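Local atomic coordinates of putative DNA-binding protein (Salmonella choleraesuis, PDB entry 2HX0), a protein that probably binds DNA and holds a magnesium ion at a site of three histidines. Residues A18-L23 against W48-T53; T57-R62 against L92-S97. The protein carries 2 engineered substitutions. All blocks are in the same frame, centred on the assembly; numbering follows the deposited sequence.

Contact 1 (A18-L23 against W48-T53); sequences ARFYAL and WIAGCT. Unlike the reference sequence in segment 18-23: L23 (reference Phe).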
loop_
_atom_site.group_PDB
_atom_site.type_symbol
_atom_site.label_atom_id
_atom_site.label_comp_id
_atom_site.label_asym_id
_atom_site.label_seq_id
_atom_site.Cartn_x
_atom_site.Cartn_y
_atom_site.Cartn_z
ATOM N N ALA A 18 12.601 -10.907 3.751
ATOM C CA ALA A 18 11.477 -10.625 4.625
ATOM C C ALA A 18 10.711 -11.883 4.970
ATOM O O ALA A 18 10.652 -12.828 4.184
ATOM C CB ALA A 18 10.540 -9.618 3.967
ATOM N N ARG A 19 10.150 -11.890 6.174
ATOM C CA ARG A 19 9.316 -12.981 6.648
ATOM C C ARG A 19 7.956 -12.305 6.787
ATOM O O ARG A 19 7.873 -11.207 7.330
ATOM C CB ARG A 19 9.811 -13.480 8.010
ATOM C CG ARG A 19 9.092 -14.724 8.509
ATOM C CD ARG A 19 9.758 -15.298 9.753
ATOM N NE ARG A 19 9.672 -14.397 10.898
ATOM C CZ ARG A 19 10.714 -13.794 11.463
ATOM N NH1 ARG A 19 11.936 -13.991 10.993
ATOM N NH2 ARG A 19 10.531 -13.003 12.511
ATOM N N PHE A 20 6.900 -12.938 6.288
ATOM C CA PHE A 20 5.575 -12.332 6.373
ATOM C C PHE A 20 4.629 -13.048 7.309
ATOM O O PHE A 20 4.713 -14.259 7.508
ATOM C CB PHE A 20 4.939 -12.241 4.988
ATOM C CG PHE A 20 5.676 -11.330 4.060
ATOM C CD1 PHE A 20 6.740 -11.802 3.294
ATOM C CD2 PHE A 20 5.347 -9.982 3.994
ATOM C CE1 PHE A 20 7.471 -10.935 2.472
ATOM C CE2 PHE A 20 6.070 -9.108 3.180
ATOM C CZ PHE A 20 7.132 -9.588 2.420
ATOM N N TYR A 21 3.721 -12.271 7.880
ATOM C CA TYR A 21 2.725 -12.786 8.804
ATOM C C TYR A 21 1.348 -12.356 8.336
ATOM O O TYR A 21 1.150 -11.210 7.947
ATOM C CB TYR A 21 2.948 -12.230 10.209
ATOM C CG TYR A 21 4.246 -12.640 10.858
ATOM C CD1 TYR A 21 5.423 -11.948 10.602
ATOM C CD2 TYR A 21 4.292 -13.715 11.742
ATOM C CE1 TYR A 21 6.621 -12.313 11.219
ATOM C CE2 TYR A 21 5.482 -14.089 12.362
ATOM C CZ TYR A 21 6.639 -13.385 12.097
ATOM O OH TYR A 21 7.807 -13.754 12.722
ATOM N N ALA A 22 0.395 -13.276 8.376
ATOM C CA ALA A 22 -0.962 -12.943 7.977
ATOM C C ALA A 22 -1.853 -13.064 9.200
ATOM O O ALA A 22 -1.766 -14.038 9.943
ATOM C CB ALA A 22 -1.446 -13.894 6.878
ATOM N N LEU A 23 -2.695 -12.069 9.432
ATOM C CA LEU A 23 -3.585 -12.145 10.579
ATOM C C LEU A 23 -4.878 -11.401 10.343
ATOM O O LEU A 23 -4.968 -10.549 9.464
ATOM C CB LEU A 23 -2.903 -11.604 11.834
ATOM C CG LEU A 23 -2.405 -10.159 11.824
ATOM C CD1 LEU A 23 -2.404 -9.606 13.247
ATOM C CD2 LEU A 23 -1.010 -10.099 11.215
ATOM N N TRP A 48 6.807 -3.758 8.841
ATOM C CA TRP A 48 6.039 -2.748 8.123
ATOM C C TRP A 48 4.741 -3.396 7.668
ATOM O O TRP A 48 4.647 -4.621 7.591
ATOM C CB TRP A 48 6.849 -2.207 6.925
ATOM C CG TRP A 48 6.705 -2.946 5.612
ATOM C CD1 TRP A 48 5.880 -2.622 4.573
ATOM C CD2 TRP A 48 7.448 -4.095 5.189
ATOM N NE1 TRP A 48 6.065 -3.495 3.527
ATOM C CE2 TRP A 48 7.023 -4.411 3.880
ATOM C CE3 TRP A 48 8.433 -4.890 5.791
ATOM C CZ2 TRP A 48 7.552 -5.487 3.158
ATOM C CZ3 TRP A 48 8.958 -5.961 5.075
ATOM C CH2 TRP A 48 8.514 -6.249 3.769
ATOM N N ILE A 49 3.728 -2.581 7.405
ATOM C CA ILE A 49 2.451 -3.117 6.951
ATOM C C ILE A 49 2.557 -3.325 5.447
ATOM O O ILE A 49 2.647 -2.362 4.684
ATOM C CB ILE A 49 1.294 -2.145 7.233
ATOM C CG1 ILE A 49 1.325 -1.700 8.697
ATOM C CG2 ILE A 49 -0.028 -2.831 6.909
ATOM C CD1 ILE A 49 1.185 -2.799 9.788
ATOM N N ALA A 50 2.558 -4.587 5.026
ATOM C CA ALA A 50 2.680 -4.915 3.610
ATOM C C ALA A 50 1.338 -4.973 2.892
ATOM O O ALA A 50 1.282 -4.896 1.668
ATOM C CB ALA A 50 3.422 -6.247 3.442
ATOM N N GLY A 51 0.261 -5.112 3.653
ATOM C CA GLY A 51 -1.062 -5.170 3.056
ATOM C C GLY A 51 -2.117 -5.073 4.136
ATOM O O GLY A 51 -1.930 -5.598 5.230
ATOM N N CYS A 52 -3.222 -4.393 3.846
ATOM C CA CYS A 52 -4.283 -4.259 4.838
ATOM C C CYS A 52 -5.623 -3.876 4.238
ATOM O O CYS A 52 -5.709 -3.010 3.364
ATOM C CB CYS A 52 -3.892 -3.215 5.895
ATOM S SG CYS A 52 -5.131 -2.949 7.204
ATOM N N THR A 53 -6.669 -4.541 4.710
ATOM C CA THR A 53 -8.019 -4.247 4.259
ATOM C C THR A 53 -8.949 -4.548 5.419
ATOM O O THR A 53 -8.656 -5.406 6.244
ATOM C CB THR A 53 -8.418 -5.103 3.045
ATOM O OG1 THR A 53 -9.706 -4.685 2.581
ATOM C CG2 THR A 53 -8.471 -6.573 3.411
#
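F20 meets both W48 and A50 through one corner of its ring: CE2 of F20 lies 3.8 Å from CH2 of W48 and 3.9 Å from CB of A50. The A50 methyl comes up at the phenyl edge, near the ring plane, whereas the indole approaches obliquely, with the F20 ring and the six-membered ring of W48 inclined at 74° and their centroids 5.7 Å apart. A18 adds its methyl at the indole edge and in its plane, CB to CH2 of W48 at 3.9 Å. W48 reaches F20 and A18 with its benzo end, because chi1 of 89° sets CG between the backbone N and the carbonyl carbon.

The two strands are second neighbours in the antiparallel sheet of the PPC domain. Strand 113-124 runs between them and takes backbone hydrogen bonds from both sides, R19 with E124 and W48 with G123, which accounts for the 8.4 Å between the CA atoms of F20 and A50. A50 and G51 both face V121 of that strand, a classic beta bulge. Across the subunit boundary, NE1 of W48 hydrogen-bonds to O of A50 in the third subunit, and F20 and Y21 pair with a strand of the second subunit, continuing the sheet.

Contact 2 (T57-R62 against L92-S97); sequences TDVALR and LHLAVS. With MG (magnesium ion), chain B.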
loop_
_atom_site.group_PDB
_atom_site.type_symbol
_atom_site.label_atom_id
_atom_site.label_comp_id
_atom_site.label_asym_id
_atom_site.label_seq_id
_atom_site.Cartn_x
_atom_site.Cartn_y
_atom_site.Cartn_z
ATOM N N THR A 57 -15.165 1.165 13.086
ATOM C CA THR A 57 -16.322 1.832 13.663
ATOM C C THR A 57 -15.802 3.138 14.253
ATOM O O THR A 57 -16.263 4.224 13.896
ATOM C CB THR A 57 -16.961 0.974 14.764
ATOM O OG1 THR A 57 -17.506 -0.215 14.179
ATOM C CG2 THR A 57 -18.069 1.743 15.470
ATOM N N ASP A 58 -14.831 3.034 15.152
ATOM C CA ASP A 58 -14.225 4.216 15.746
ATOM C C ASP A 58 -12.919 4.474 15.009
ATOM O O ASP A 58 -12.191 3.540 14.680
ATOM C CB ASP A 58 -13.933 4.000 17.233
ATOM C CG ASP A 58 -15.182 3.699 18.034
ATOM O OD1 ASP A 58 -16.178 4.434 17.875
ATOM O OD2 ASP A 58 -15.167 2.731 18.823
ATOM N N VAL A 59 -12.629 5.741 14.749
ATOM C CA VAL A 59 -11.404 6.105 14.055
ATOM C C VAL A 59 -10.706 7.238 14.796
ATOM O O VAL A 59 -11.340 8.221 15.183
ATOM C CB VAL A 59 -11.696 6.556 12.607
ATOM C CG1 VAL A 59 -10.396 6.905 11.902
ATOM C CG2 VAL A 59 -12.431 5.457 11.859
ATOM N N ALA A 60 -9.402 7.087 14.997
ATOM C CA ALA A 60 -8.599 8.083 15.689
ATOM C C ALA A 60 -7.469 8.504 14.759
ATOM O O ALA A 60 -6.595 7.701 14.427
ATOM C CB ALA A 60 -8.033 7.493 16.980
ATOM N N LEU A 61 -7.497 9.763 14.335
ATOM C CA LEU A 61 -6.484 10.283 13.429
ATOM C C LEU A 61 -5.940 11.627 13.877
ATOM O O LEU A 61 -6.664 12.446 14.436
ATOM C CB LEU A 61 -7.072 10.458 12.027
ATOM C CG LEU A 61 -7.483 9.207 11.254
ATOM C CD1 LEU A 61 -8.213 9.611 9.982
ATOM C CD2 LEU A 61 -6.242 8.388 10.929
ATOM N N ARG A 62 -4.656 11.847 13.626
ATOM C CA ARG A 62 -4.032 13.122 13.940
ATOM C C ARG A 62 -3.728 13.700 12.563
ATOM O O ARG A 62 -2.880 13.178 11.838
ATOM C CB ARG A 62 -2.738 12.922 14.731
ATOM C CG ARG A 62 -2.139 14.217 15.256
ATOM C CD ARG A 62 -0.855 13.956 16.031
ATOM N NE ARG A 62 0.210 13.475 15.159
ATOM C CZ ARG A 62 1.418 13.109 15.577
ATOM N NH1 ARG A 62 1.724 13.165 16.867
ATOM N NH2 ARG A 62 2.323 12.689 14.704
ATOM N N LEU A 92 2.527 4.908 11.776
ATOM C CA LEU A 92 1.480 4.431 10.877
ATOM C C LEU A 92 0.509 5.511 10.433
ATOM O O LEU A 92 0.093 6.345 11.231
ATOM C CB LEU A 92 0.691 3.310 11.564
ATOM C CG LEU A 92 1.530 2.131 12.065
ATOM C CD1 LEU A 92 0.727 1.271 13.024
ATOM C CD2 LEU A 92 2.005 1.324 10.877
ATOM N N HIS A 93 0.155 5.486 9.154
ATOM C CA HIS A 93 -0.804 6.432 8.595
ATOM C C HIS A 93 -2.002 5.637 8.107
ATOM O O HIS A 93 -1.856 4.526 7.599
ATOM C CB HIS A 93 -0.176 7.229 7.451
ATOM C CG HIS A 93 0.780 8.282 7.918
ATOM N ND1 HIS A 93 1.450 9.120 7.054
ATOM C CD2 HIS A 93 1.163 8.646 9.166
ATOM C CE1 HIS A 93 2.202 9.957 7.747
ATOM N NE2 HIS A 93 2.047 9.690 9.031
ATOM N N LEU A 94 -3.188 6.212 8.265
ATOM C CA LEU A 94 -4.422 5.538 7.894
ATOM C C LEU A 94 -5.318 6.367 6.991
ATOM O O LEU A 94 -5.415 7.584 7.151
ATOM C CB LEU A 94 -5.193 5.179 9.168
ATOM C CG LEU A 94 -6.635 4.662 9.070
ATOM C CD1 LEU A 94 -6.663 3.261 8.480
ATOM C CD2 LEU A 94 -7.257 4.656 10.462
ATOM N N ALA A 95 -5.965 5.696 6.040
ATOM C CA ALA A 95 -6.910 6.341 5.131
ATOM C C ALA A 95 -8.190 5.506 5.186
ATOM O O ALA A 95 -8.153 4.290 4.996
ATOM C CB ALA A 95 -6.357 6.369 3.704
ATOM N N VAL A 96 -9.315 6.155 5.477
ATOM C CA VAL A 96 -10.597 5.460 5.547
ATOM C C VAL A 96 -11.603 6.120 4.609
ATOM O O VAL A 96 -11.471 7.300 4.283
ATOM C CB VAL A 96 -11.193 5.486 6.982
ATOM C CG1 VAL A 96 -10.311 4.697 7.936
ATOM C CG2 VAL A 96 -11.344 6.923 7.457
ATOM N N SER A 97 -12.591 5.350 4.163
ATOM C CA SER A 97 -13.637 5.875 3.286
ATOM C C SER A 97 -14.982 5.721 3.988
ATOM O O SER A 97 -15.171 4.797 4.782
ATOM C CB SER A 97 -13.648 5.132 1.945
ATOM O OG SER A 97 -13.903 3.746 2.117
HETATM MG MG MG B . 3.179 10.478 10.741
HETATM O O HOH W 1 4.748 11.965 9.456
#
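Strands 59-62 and 89-97 lie with the CA atoms of L61 and L94 7.6 Å apart and those of V59 and V96 8.6 Å apart. That spacing is too wide for direct backbone pairing: strand 103-108 separates the two strands in the sheet order, and the sheet curls so that their side chains converge. V59 points toward the other segment, whereas L61 reaches it only with the end of its side chain.

L94 carries the packing. Its CG stands anti to the backbone N (chi1 170°), bringing CD2 up against both opposing residues, 4.1 Å from CG1 of V59 and 3.9 Å from CD2 of L61. The same L61 methyl also rests on CB of L94 at 3.8 Å; the two leucine side chains cross at about a right angle, while V59 meets L94 more obliquely. L56 of strand 47-56 touches L94 as well.

H93, one residue before L94, takes no part in this packing and turns its ring to the magnesium ion, NE2 to metal 2.2 Å, with H91 and H107 completing the histidine site and a water at 2.5 Å from the ion. ND1 of H93 hydrogen-bonds to O of V78 in the third subunit, which fixes the ring's rotation. Facing a carbonyl oxygen is consistent with a proton on ND1 and with the lone pair of NE2 going to the metal.

How the contacts relate
Contact 1 closes before contact 2 opens along the chain, and their centres lie 18 Å apart. Strands 47-56 and 59-62 follow one another, so the second segment of contact 1 leads almost directly into the first of contact 2. All four segments belong to one antiparallel beta-sheet of the PPC domain, each contact reaching across an intervening strand. The two meet where CG1 of I49 packs against CD2 of L92 at 3.8 Å. Both also touch the third subunit, contact 1 through W48 and contact 2 through H93, so one subunit interface borders the aromatic cluster at one part of the sheet and the metal-binding histidine at another.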